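Local coordinates for sister chromatid cohesion protein (Chaetomium thermophilum, PDB 5T8V) that probably acts as a cohesin loader that works on chromatin, its C-terminal part being built as a long array of HEAT-repeat helices, at residues A[129-134]-A[200-205]; A[136-141]-A[211-216]; A[222-227]-A[258-263]; A[231-236]-A[281-286]; A[263-266]-A[271-274]. All blocks are in the same frame, centred on the assembly; numbering follows the deposited sequence.

Contact 1 (A[129-134]-A[200-205]); sequences AARTSM and AQKLLS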
# COMPACT_ATOMS: atom_id res chain seq x y z
N ALA A 129 4.25 61.52 -26.07
CA ALA A 129 4.56 62.74 -25.33
C ALA A 129 4.81 62.43 -23.86
O ALA A 129 5.80 62.90 -23.28
CB ALA A 129 3.42 63.75 -25.49
N ALA A 130 3.92 61.65 -23.25
CA ALA A 130 4.13 61.21 -21.87
C ALA A 130 5.46 60.49 -21.73
O ALA A 130 6.24 60.76 -20.81
CB ALA A 130 2.98 60.32 -21.42
N ARG A 131 5.73 59.55 -22.64
CA ARG A 131 7.01 58.83 -22.59
C ARG A 131 8.18 59.80 -22.59
O ARG A 131 9.12 59.66 -21.80
CB ARG A 131 7.11 57.85 -23.75
CG ARG A 131 8.37 57.01 -23.71
CD ARG A 131 8.28 55.80 -24.61
NE ARG A 131 9.27 54.79 -24.25
CZ ARG A 131 10.47 54.66 -24.80
NH1 ARG A 131 10.87 55.48 -25.76
NH2 ARG A 131 11.29 53.70 -24.38
N THR A 132 8.14 60.80 -23.48
CA THR A 132 9.21 61.79 -23.52
C THR A 132 9.34 62.52 -22.18
O THR A 132 10.45 62.69 -21.66
CB THR A 132 8.96 62.79 -24.65
OG1 THR A 132 9.04 62.11 -25.91
CG2 THR A 132 9.99 63.92 -24.63
N SER A 133 8.22 62.97 -21.62
CA SER A 133 8.27 63.66 -20.33
C SER A 133 8.96 62.80 -19.28
O SER A 133 9.88 63.26 -18.58
CB SER A 133 6.85 64.03 -19.88
OG SER A 133 6.26 64.95 -20.78
N MET A 134 8.52 61.55 -19.14
CA MET A 134 9.12 60.66 -18.15
C MET A 134 10.62 60.52 -18.37
O MET A 134 11.43 60.71 -17.45
CB MET A 134 8.45 59.29 -18.19
CG MET A 134 6.94 59.32 -17.93
SD MET A 134 6.48 60.17 -16.41
CE MET A 134 5.79 61.69 -17.06
N ALA A 200 1.91 52.01 -26.35
CA ALA A 200 1.47 51.67 -25.00
C ALA A 200 2.54 50.89 -24.25
O ALA A 200 2.88 51.22 -23.10
CB ALA A 200 0.16 50.87 -25.06
N GLN A 201 3.09 49.84 -24.87
CA GLN A 201 4.16 49.09 -24.23
C GLN A 201 5.29 50.01 -23.80
O GLN A 201 5.72 50.00 -22.64
CB GLN A 201 4.70 48.02 -25.19
CG GLN A 201 3.76 46.86 -25.47
CD GLN A 201 4.44 45.75 -26.25
OE1 GLN A 201 5.65 45.79 -26.47
NE2 GLN A 201 3.66 44.76 -26.68
N LYS A 202 5.78 50.83 -24.73
CA LYS A 202 6.91 51.71 -24.44
C LYS A 202 6.60 52.65 -23.28
O LYS A 202 7.47 52.96 -22.47
CB LYS A 202 7.28 52.50 -25.69
CG LYS A 202 7.73 51.63 -26.86
CD LYS A 202 9.13 51.08 -26.65
CE LYS A 202 9.60 50.29 -27.87
NZ LYS A 202 9.62 51.12 -29.12
N LEU A 203 5.35 53.11 -23.18
CA LEU A 203 4.98 53.99 -22.07
C LEU A 203 4.99 53.23 -20.75
O LEU A 203 5.57 53.70 -19.76
CB LEU A 203 3.61 54.61 -22.32
CG LEU A 203 3.10 55.52 -21.20
CD1 LEU A 203 4.08 56.67 -20.94
CD2 LEU A 203 1.72 56.06 -21.52
N LEU A 204 4.34 52.07 -20.70
CA LEU A 204 4.31 51.29 -19.47
C LEU A 204 5.73 50.98 -18.99
O LEU A 204 6.08 51.22 -17.82
CB LEU A 204 3.51 50.01 -19.68
CG LEU A 204 2.02 50.20 -19.97
CD1 LEU A 204 1.42 48.93 -20.54
CD2 LEU A 204 1.28 50.60 -18.70
N SER A 205 6.56 50.44 -19.87
CA SER A 205 7.94 50.16 -19.50
C SER A 205 8.65 51.43 -19.06
O SER A 205 9.48 51.41 -18.14
CB SER A 205 8.68 49.51 -20.67
OG SER A 205 8.98 50.46 -21.68
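Ala130 and Arg131 of helix 120-136 meet Lys202 and Leu203 of helix 190-213, two helices of the HEAT-repeat array of Scc2 that run in nearly the same direction. Their short axes approach to 9.3 Å at an angle of 25°. The apolar part of the contact belongs to one methyl: Leu203 CD1 rests on Ala130 CB at 3.8 Å and beside the backbone N of Arg131. Cys159 of helix 149-172 closes in on Leu203 from outside the pair.

The polar part is carried by Arg131. With CG anti to the backbone N (chi1 -176°) and the chain stretched as far as NE, the side chain bridges the gap and Arg131 NE gives a weak hydrogen bond to Lys202 O, 3.1 Å long. Lys202 O lies at the guanidinium edge, in its plane, and also accepts a hydrogen bond from Ser205 OG at 3.0 Å. The stronger hold on Arg131 is outside the pair, from NH1 to Gln63 OE1. Cut back to an alanine, this position would probably leave Lys202 O and Gln63 OE1 without their arginine donors and open a gap beside Lys202 CB.

Lys202 packs with its aliphatic carbons: CB touches Arg131 NE at 3.4 Å, whereas the bent chain carries NZ off to a bound citrate, probably from the crystallisation liquor. Over one guanidinium face, toward the rim, sits Lys202 CD, 4.1 Å from Arg131 NH2.

Contact 2 (A[136-141]-A[211-216]); sequences IMCGGR and IAKVDT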
# COMPACT_ATOMS: atom_id res chain seq x y z
N ILE A 136 12.65 62.49 -19.79
CA ILE A 136 13.27 63.74 -19.37
C ILE A 136 13.43 63.76 -17.85
O ILE A 136 14.43 64.27 -17.32
CB ILE A 136 12.46 64.94 -19.87
CG1 ILE A 136 12.63 65.08 -21.38
CG2 ILE A 136 12.89 66.23 -19.16
CD1 ILE A 136 11.68 66.08 -22.02
N MET A 137 12.46 63.21 -17.13
CA MET A 137 12.58 63.09 -15.68
C MET A 137 13.49 61.94 -15.25
O MET A 137 13.69 61.75 -14.05
CB MET A 137 11.20 62.91 -15.05
CG MET A 137 10.44 64.21 -14.86
SD MET A 137 8.89 63.99 -13.98
CE MET A 137 7.90 63.21 -15.24
N CYS A 138 14.06 61.19 -16.19
CA CYS A 138 14.99 60.10 -15.88
C CYS A 138 16.42 60.43 -16.29
O CYS A 138 17.20 59.54 -16.62
CB CYS A 138 14.54 58.81 -16.55
SG CYS A 138 13.03 58.11 -15.86
N GLY A 139 16.79 61.71 -16.27
CA GLY A 139 18.10 62.13 -16.73
C GLY A 139 19.06 62.51 -15.62
O GLY A 139 20.25 62.75 -15.87
N GLY A 140 18.57 62.58 -14.39
CA GLY A 140 19.40 62.95 -13.26
C GLY A 140 19.65 64.43 -13.10
O GLY A 140 20.40 64.82 -12.20
N ARG A 141 19.05 65.28 -13.94
CA ARG A 141 19.23 66.71 -13.81
C ARG A 141 18.49 67.23 -12.58
O ARG A 141 17.51 66.64 -12.11
CB ARG A 141 18.75 67.43 -15.07
CG ARG A 141 19.63 67.19 -16.29
CD ARG A 141 19.04 67.83 -17.53
NE ARG A 141 19.02 69.29 -17.45
CZ ARG A 141 19.70 70.12 -18.24
NH1 ARG A 141 20.47 69.66 -19.22
NH2 ARG A 141 19.60 71.43 -18.07
N ILE A 211 9.78 54.92 -11.88
CA ILE A 211 9.66 54.77 -10.43
C ILE A 211 10.97 54.37 -9.77
O ILE A 211 11.08 54.45 -8.54
CB ILE A 211 8.55 53.75 -10.08
CG1 ILE A 211 8.84 52.39 -10.72
CG2 ILE A 211 7.20 54.29 -10.52
CD1 ILE A 211 7.85 51.31 -10.32
N ALA A 212 11.98 53.97 -10.54
CA ALA A 212 13.28 53.61 -9.98
C ALA A 212 14.23 54.78 -9.87
O ALA A 212 15.21 54.70 -9.12
CB ALA A 212 13.94 52.52 -10.82
N LYS A 213 13.98 55.87 -10.61
CA LYS A 213 14.92 56.98 -10.68
C LYS A 213 14.40 58.27 -10.06
O LYS A 213 15.20 59.16 -9.77
CB LYS A 213 15.32 57.24 -12.14
CG LYS A 213 15.90 56.02 -12.82
CD LYS A 213 16.48 56.35 -14.18
CE LYS A 213 16.98 55.09 -14.88
NZ LYS A 213 17.58 55.39 -16.21
N VAL A 214 13.09 58.39 -9.86
CA VAL A 214 12.50 59.53 -9.17
C VAL A 214 11.57 59.01 -8.09
O VAL A 214 10.79 58.08 -8.33
CB VAL A 214 11.75 60.48 -10.13
CG1 VAL A 214 12.64 60.83 -11.33
CG2 VAL A 214 10.44 59.87 -10.61
N ASP A 215 11.65 59.60 -6.90
CA ASP A 215 10.76 59.22 -5.82
C ASP A 215 9.33 59.63 -6.17
O ASP A 215 9.09 60.74 -6.64
CB ASP A 215 11.19 59.88 -4.51
CG ASP A 215 12.44 59.24 -3.93
OD1 ASP A 215 13.31 58.80 -4.71
OD2 ASP A 215 12.56 59.18 -2.69
N THR A 216 8.39 58.71 -5.96
CA THR A 216 7.01 58.89 -6.37
C THR A 216 6.08 58.54 -5.22
O THR A 216 6.44 57.79 -4.31
CB THR A 216 6.69 58.03 -7.61
OG1 THR A 216 5.31 58.20 -7.97
CG2 THR A 216 6.97 56.56 -7.33
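Met137 and Cys138 touch Val214 and Lys213 in a small, loosely knit van der Waals contact between the ends of two HEAT-array helices. No hydrogen bond links the two segments. Residues 136-139 form a type I beta turn as the chain leaves helix 120-136, and residues 211-214 unwind from the end of helix 190-213; Cys138 and Lys213 have the nearest CA atoms, 6.1 Å apart.

Two pairings make up the contact. Val214 turns its CG1 methyl to the backbone of Met137, meeting the carbonyl O at 3.1 Å and coming within 4.5 Å of Met137 CB. The rotation behind this, chi1 -50°, sets CG1 anti to the carbonyl carbon of Val214 and turns it to Met137 O. Tyr147, in the loop that follows, touches the side chains of both Met137 and Val214 and so joins the pair from a third position. The second pairing is that of Lys213, whose fully extended chain passes alongside Cys138: CD lies 3.9 Å from Cys138 CB and 4.1 Å from Cys138 O. Cys138 is buried, its side chain also leaning on Met206, Glu209 and Leu210 of helix 190-213, whereas Lys213 lies at the surface.

The ammonium group does not bond across the contact. Lys213 NZ stays 4.2 Å from Cys138 O and makes its salt bridge with Glu209 on its own helix. The lysine therefore serves the turn with its methylene chain, its charge being probably balanced by Glu209, and the two helix ends are joined by shape and carbon contacts instead of directional bonds.

Contact 3 (A[222-227]-A[258-263]); sequences NALEFA and MDMICQ
Glu225 and Ile261 bring the backbones closest, with CA atoms 5.9 Å apart, where helices 218-232 and 247-267 pass each other in broadly antiparallel directions. Antiparallel packing of this sort is the basic arrangement of HEAT-type helical arrays, and all four residues that touch here are buried.

The first pair is Leu224 with Met260, whose side chains cross at about a right angle. Met260 is extended through its first two torsions, with CG anti to the backbone N (chi1 -170°), and so delivers its sulfur to the opposite helix. There Met260 SD settles against Leu224, 3.9 Å from Leu224 CD2; it is also near the carbonyl O of the same residue. A bend at chi3 (-68°) then turns the terminal methyl aside, and Met260 also packs on Leu204 and Ser208 of helix 190-213. Leu224 has its own outside neighbours, Ile211 of that helix and Leu156 of helix 149-172, so the pair lies where several helices converge.

The second pair sets a carboxylate against a branched apolar side chain. Glu225 bends at chi2, and both it and Ile261 lean on Ile275 and Ile279 of helix 272-282. Glu225 OE2 comes close to OE2 of Glu278, which in such apolar surroundings is likely to raise the pKa of one or both acids. On the Ile261 side the approach is to carbon: Glu225 OE1 stands 3.7 Å from the CG2 methyl and 4.1 Å from CG1.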
# COMPACT_ATOMS: atom_id res chain seq x y z
N ASN A 222 0.75 52.44 -6.23
CA ASN A 222 -0.40 51.57 -6.01
C ASN A 222 -1.23 51.45 -7.28
O ASN A 222 -1.65 50.35 -7.66
CB ASN A 222 -1.25 52.09 -4.85
CG ASN A 222 -0.66 51.74 -3.49
OD1 ASN A 222 0.44 51.20 -3.39
ND2 ASN A 222 -1.41 52.04 -2.44
N ALA A 223 -1.47 52.58 -7.95
CA ALA A 223 -2.23 52.55 -9.20
C ALA A 223 -1.49 51.74 -10.26
O ALA A 223 -2.11 50.97 -11.01
CB ALA A 223 -2.48 53.97 -9.69
N LEU A 224 -0.16 51.90 -10.34
CA LEU A 224 0.61 51.12 -11.30
C LEU A 224 0.55 49.63 -10.97
O LEU A 224 0.51 48.79 -11.88
CB LEU A 224 2.06 51.60 -11.33
CG LEU A 224 2.32 52.95 -12.01
CD1 LEU A 224 3.73 53.43 -11.73
CD2 LEU A 224 2.08 52.84 -13.51
N GLU A 225 0.56 49.28 -9.69
CA GLU A 225 0.49 47.87 -9.31
C GLU A 225 -0.89 47.29 -9.63
O GLU A 225 -0.99 46.11 -9.97
CB GLU A 225 0.81 47.72 -7.82
CG GLU A 225 1.46 46.39 -7.44
CD GLU A 225 0.49 45.22 -7.42
OE1 GLU A 225 0.91 44.09 -7.71
OE2 GLU A 225 -0.70 45.44 -7.10
N PHE A 226 -1.94 48.11 -9.52
CA PHE A 226 -3.27 47.64 -9.88
C PHE A 226 -3.40 47.46 -11.39
O PHE A 226 -3.95 46.45 -11.86
CB PHE A 226 -4.32 48.62 -9.36
CG PHE A 226 -5.74 48.16 -9.55
CD1 PHE A 226 -6.27 47.16 -8.75
CD2 PHE A 226 -6.54 48.73 -10.52
CE1 PHE A 226 -7.57 46.74 -8.92
CE2 PHE A 226 -7.85 48.31 -10.70
CZ PHE A 226 -8.36 47.32 -9.90
N ALA A 227 -2.89 48.42 -12.17
CA ALA A 227 -2.95 48.32 -13.62
C ALA A 227 -2.12 47.15 -14.13
O ALA A 227 -2.59 46.35 -14.95
CB ALA A 227 -2.48 49.63 -14.24
N MET A 258 4.78 42.14 -15.67
CA MET A 258 5.61 41.44 -14.69
C MET A 258 6.80 42.30 -14.26
O MET A 258 7.10 42.42 -13.06
CB MET A 258 6.09 40.11 -15.26
CG MET A 258 4.98 39.10 -15.44
SD MET A 258 5.56 37.53 -16.08
CE MET A 258 4.05 36.57 -16.06
N ASP A 259 7.48 42.91 -15.22
CA ASP A 259 8.59 43.80 -14.89
C ASP A 259 8.14 44.91 -13.94
O ASP A 259 8.81 45.21 -12.95
CB ASP A 259 9.19 44.40 -16.16
CG ASP A 259 9.94 43.37 -16.99
OD1 ASP A 259 9.93 42.18 -16.61
OD2 ASP A 259 10.53 43.75 -18.02
N MET A 260 6.99 45.52 -14.24
CA MET A 260 6.51 46.63 -13.41
C MET A 260 6.23 46.16 -11.99
O MET A 260 6.62 46.83 -11.02
CB MET A 260 5.25 47.23 -14.04
CG MET A 260 4.81 48.53 -13.39
SD MET A 260 3.39 49.28 -14.21
CE MET A 260 4.10 49.75 -15.78
N ILE A 261 5.56 45.02 -11.84
CA ILE A 261 5.24 44.52 -10.50
C ILE A 261 6.51 44.17 -9.74
O ILE A 261 6.60 44.41 -8.53
CB ILE A 261 4.28 43.32 -10.58
CG1 ILE A 261 2.96 43.73 -11.23
CG2 ILE A 261 4.04 42.75 -9.18
CD1 ILE A 261 2.00 42.58 -11.48
N CYS A 262 7.50 43.59 -10.41
CA CYS A 262 8.77 43.32 -9.75
C CYS A 262 9.43 44.61 -9.29
O CYS A 262 10.01 44.66 -8.20
CB CYS A 262 9.70 42.55 -10.69
SG CYS A 262 9.19 40.85 -10.96
N GLN A 263 9.34 45.66 -10.10
CA GLN A 263 9.93 46.94 -9.71
C GLN A 263 9.26 47.50 -8.47
O GLN A 263 9.93 47.83 -7.49
CB GLN A 263 9.85 47.92 -10.88
CG GLN A 263 11.09 47.90 -11.74
CD GLN A 263 12.19 48.76 -11.16
OE1 GLN A 263 12.15 49.98 -11.25
NE2 GLN A 263 13.18 48.12 -10.55

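Contact 4 (A[231-236]-A[281-286]); sequences LLFIET and TSLEKL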
# COMPACT_ATOMS: atom_id res chain seq x y z
N LEU A 231 -3.12 43.80 -16.24
CA LEU A 231 -2.49 43.32 -17.47
C LEU A 231 -1.93 41.91 -17.33
O LEU A 231 -1.75 41.22 -18.33
CB LEU A 231 -1.36 44.26 -17.90
CG LEU A 231 -1.69 45.40 -18.87
CD1 LEU A 231 -0.44 46.21 -19.14
CD2 LEU A 231 -2.27 44.87 -20.17
N LEU A 232 -1.64 41.48 -16.10
CA LEU A 232 -1.04 40.17 -15.89
C LEU A 232 -1.97 39.06 -16.36
O LEU A 232 -1.52 38.06 -16.94
CB LEU A 232 -0.69 39.99 -14.41
CG LEU A 232 0.03 38.71 -14.00
CD1 LEU A 232 1.44 38.67 -14.57
CD2 LEU A 232 0.06 38.62 -12.49
N PHE A 233 -3.28 39.22 -16.14
CA PHE A 233 -4.27 38.22 -16.50
C PHE A 233 -4.95 38.55 -17.83
O PHE A 233 -6.12 38.20 -18.04
CB PHE A 233 -5.31 38.09 -15.39
CG PHE A 233 -4.71 37.83 -14.04
CD1 PHE A 233 -4.42 36.53 -13.64
CD2 PHE A 233 -4.43 38.87 -13.18
CE1 PHE A 233 -3.86 36.29 -12.40
CE2 PHE A 233 -3.87 38.64 -11.94
CZ PHE A 233 -3.59 37.34 -11.54
N ILE A 234 -4.24 39.21 -18.74
CA ILE A 234 -4.77 39.48 -20.06
C ILE A 234 -5.10 38.17 -20.75
O ILE A 234 -4.38 37.17 -20.61
CB ILE A 234 -3.75 40.30 -20.88
CG1 ILE A 234 -4.29 40.62 -22.27
CG2 ILE A 234 -2.42 39.56 -20.98
CD1 ILE A 234 -3.45 41.61 -23.03
N GLU A 235 -6.21 38.15 -21.49
CA GLU A 235 -6.69 36.93 -22.13
C GLU A 235 -6.25 36.90 -23.59
O GLU A 235 -7.00 37.20 -24.51
CB GLU A 235 -8.21 36.81 -22.01
CG GLU A 235 -8.65 35.94 -20.85
CD GLU A 235 -10.05 35.37 -21.06
OE1 GLU A 235 -10.97 36.15 -21.38
OE2 GLU A 235 -10.21 34.14 -20.91
N THR A 236 -4.99 36.53 -23.79
CA THR A 236 -4.51 36.20 -25.12
C THR A 236 -5.35 35.07 -25.70
O THR A 236 -5.85 34.20 -24.98
CB THR A 236 -3.03 35.80 -25.05
OG1 THR A 236 -2.25 36.91 -24.60
CG2 THR A 236 -2.52 35.35 -26.41
N THR A 281 -4.80 36.75 -4.17
CA THR A 281 -6.25 36.77 -4.05
C THR A 281 -6.93 37.21 -5.34
O THR A 281 -8.03 36.74 -5.64
CB THR A 281 -6.69 37.70 -2.91
OG1 THR A 281 -6.22 39.03 -3.17
CG2 THR A 281 -6.13 37.22 -1.59
N SER A 282 -6.29 38.09 -6.11
CA SER A 282 -6.79 38.39 -7.45
C SER A 282 -6.91 37.12 -8.28
O SER A 282 -7.89 36.94 -9.02
CB SER A 282 -5.86 39.39 -8.14
OG SER A 282 -5.82 40.62 -7.44
N LEU A 283 -5.93 36.22 -8.15
CA LEU A 283 -5.98 34.95 -8.86
C LEU A 283 -7.20 34.12 -8.46
O LEU A 283 -7.69 33.31 -9.25
CB LEU A 283 -4.70 34.16 -8.60
CG LEU A 283 -4.62 32.75 -9.19
CD1 LEU A 283 -4.58 32.79 -10.71
CD2 LEU A 283 -3.41 32.02 -8.63
N GLU A 284 -7.69 34.31 -7.23
CA GLU A 284 -8.83 33.54 -6.75
C GLU A 284 -10.15 34.04 -7.32
O GLU A 284 -11.08 33.25 -7.49
CB GLU A 284 -8.86 33.57 -5.22
CG GLU A 284 -9.74 32.52 -4.59
CD GLU A 284 -9.61 32.50 -3.07
OE1 GLU A 284 -8.93 33.39 -2.53
OE2 GLU A 284 -10.18 31.58 -2.44
N LYS A 285 -10.24 35.34 -7.62
CA LYS A 285 -11.48 35.94 -8.11
C LYS A 285 -11.57 35.93 -9.63
O LYS A 285 -11.97 36.92 -10.24
CB LYS A 285 -11.60 37.37 -7.58
CG LYS A 285 -11.43 37.49 -6.06
CD LYS A 285 -12.48 36.69 -5.31
CE LYS A 285 -12.26 36.77 -3.80
NZ LYS A 285 -13.14 35.82 -3.06
N LEU A 286 -11.20 34.82 -10.27
CA LEU A 286 -11.22 34.72 -11.72
C LEU A 286 -11.75 33.35 -12.12
O LEU A 286 -11.53 32.36 -11.41
CB LEU A 286 -9.81 34.91 -12.31
CG LEU A 286 -9.14 36.26 -12.07
CD1 LEU A 286 -7.69 36.21 -12.54
CD2 LEU A 286 -9.89 37.38 -12.77
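Phe233 faces Ser282, Leu283 and Leu286 where the chain comes off two helices, 218-232 and 272-282, with the nearest CA atoms, those of Phe233 and Leu283, 8.5 Å apart. Side chains alone span this distance. The second segment curls into a turn in which Thr281 O accepts both Glu284 N and Lys285 N, and this brings Leu286 round to face Phe233.

The Phe233 ring is the centre of the contact. Its CG lies anti to the carbonyl carbon (chi1 -53°), sending the ring out toward the other segment. Leu286 CD1 sits over one face in a CH-pi contact, 3.8 Å from the centroid of the Phe233 ring and displaced toward the rim, 3.5 Å from Phe233 CD1. Leu283 CD1 approaches obliquely, 4.0 Å from Phe233 CE1, and Ser282 adds a looser touch through CB while its OG bonds back to Glu278 O.

The contact ties together exits from two helices of the HEAT array. Leu283 continues onto Val306 of helix 305-315 and onto Leu404 and Phe408 of helix 402-414, while Leu231 and Ile234, close by in the sequence, pack on helix 149-172.

Contact 5 (A[263-266]-A[271-274]); sequences QIFL and QRQG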
# COMPACT_ATOMS: atom_id res chain seq x y z
N GLN A 263 9.34 45.66 -10.10
CA GLN A 263 9.93 46.94 -9.71
C GLN A 263 9.26 47.50 -8.47
O GLN A 263 9.93 47.83 -7.49
CB GLN A 263 9.85 47.92 -10.88
CG GLN A 263 11.09 47.90 -11.74
CD GLN A 263 12.19 48.76 -11.16
OE1 GLN A 263 12.15 49.98 -11.25
NE2 GLN A 263 13.18 48.12 -10.55
N ILE A 264 7.93 47.62 -8.50
CA ILE A 264 7.21 48.11 -7.33
C ILE A 264 7.54 47.25 -6.11
O ILE A 264 7.78 47.77 -5.01
CB ILE A 264 5.69 48.13 -7.61
CG1 ILE A 264 5.39 49.07 -8.78
CG2 ILE A 264 4.92 48.57 -6.35
CD1 ILE A 264 3.93 49.05 -9.23
N PHE A 265 7.57 45.93 -6.29
CA PHE A 265 7.85 45.01 -5.20
C PHE A 265 9.24 45.25 -4.62
O PHE A 265 9.45 45.09 -3.41
CB PHE A 265 7.71 43.58 -5.69
CG PHE A 265 7.96 42.53 -4.64
CD1 PHE A 265 9.24 42.06 -4.41
CD2 PHE A 265 6.91 42.00 -3.91
CE1 PHE A 265 9.47 41.09 -3.45
CE2 PHE A 265 7.14 41.03 -2.96
CZ PHE A 265 8.42 40.58 -2.73
N LEU A 266 10.20 45.62 -5.46
CA LEU A 266 11.58 45.76 -5.02
C LEU A 266 11.82 47.07 -4.29
O LEU A 266 12.49 47.10 -3.25
CB LEU A 266 12.51 45.63 -6.23
CG LEU A 266 14.01 45.85 -6.03
CD1 LEU A 266 14.78 45.02 -7.04
CD2 LEU A 266 14.39 47.32 -6.18
N GLN A 271 5.65 46.93 1.92
CA GLN A 271 4.39 46.41 1.40
C GLN A 271 4.57 45.16 0.54
O GLN A 271 3.61 44.74 -0.13
CB GLN A 271 3.65 47.49 0.61
CG GLN A 271 4.48 48.16 -0.48
CD GLN A 271 3.73 49.31 -1.15
OE1 GLN A 271 2.62 49.66 -0.74
NE2 GLN A 271 4.33 49.89 -2.18
N ARG A 272 5.76 44.55 0.54
CA ARG A 272 5.98 43.37 -0.29
C ARG A 272 4.95 42.28 0.01
O ARG A 272 4.23 41.83 -0.88
CB ARG A 272 7.40 42.85 -0.08
CG ARG A 272 8.45 43.67 -0.79
CD ARG A 272 9.84 43.21 -0.46
NE ARG A 272 10.85 44.04 -1.11
CZ ARG A 272 12.15 43.99 -0.83
NH1 ARG A 272 12.60 43.16 0.10
NH2 ARG A 272 12.99 44.78 -1.48
N GLN A 273 4.87 41.87 1.28
CA GLN A 273 3.88 40.87 1.67
C GLN A 273 2.48 41.26 1.21
O GLN A 273 1.67 40.39 0.87
CB GLN A 273 3.89 40.68 3.19
CG GLN A 273 2.94 39.60 3.68
CD GLN A 273 2.92 39.47 5.19
OE1 GLN A 273 3.64 40.17 5.90
NE2 GLN A 273 2.08 38.57 5.69
N GLY A 274 2.18 42.56 1.18
CA GLY A 274 0.90 43.00 0.68
C GLY A 274 0.73 42.65 -0.78
O GLY A 274 -0.23 41.97 -1.16
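Phe265 and Arg272 hold together a tight helical hairpin, in which helix 247-267 ends and helix 272-282 doubles back obliquely after a short turn. Such hairpins are the building element of HEAT-type arrays.

Arg272, in the first turn of the second helix, reaches back to carbonyls in the last turn of the first. Arg272 NE gives a hydrogen bond to Phe265 O, 2.9 Å with an N-H...O angle of 150°, and Arg272 NH2 gives one to Leu266 O, 3.0 Å at 159°. Both oxygens lie at the guanidinium edge and close to its plane, so two successive carbonyls fix the rotation of the group; the positive charge probably also suits the negative end of the helix dipole. The aliphatic part of Arg272 lies on Phe265: CG is centred over one ring face in a CH-pi contact, 3.6 Å from the ring centroid, and CB meets CE2 at 3.4 Å. With CG anti to the backbone N (chi1 -179°), the Phe265 ring is carried out toward Arg272. A leucine in place of Arg272 would probably leave both carbonyls without these donors and loosen the tie between the two helix ends.

Gln271, at the N-cap position, makes a looser touch on Ile264. Around the hairpin, Asn378 of helix 357-391 touches both Phe265 and Arg272, while Ile264 packs on Ile211 of helix 190-213 and on Leu224 and Glu225 of helix 218-232.

Overall arrangement
The five contacts follow the chain through helices near the N-terminal end of the array. Contacts 1 and 2, centres about 13 Å apart, both use helix 190-213. From there the packing passes to contact 3, centred about 15 Å from contact 1, and to contact 4, where Leu204 CD1 lies 3.6 Å from Leu231 CD1. Contact 2 reaches contacts 3 and 5 together, Ile211 CD1 lying 4.0 Å from Gln263 CB. Contact 5 lies closest to contact 3, about 9 Å between centres, and shares Gln263 with it. Contact 4 is centred about 14 Å from contact 3, joined to it where Met258 touches Leu232. Contact 5 is nested in the loop that contact 4 closes. The bound citrate touches contact 1 through Lys202.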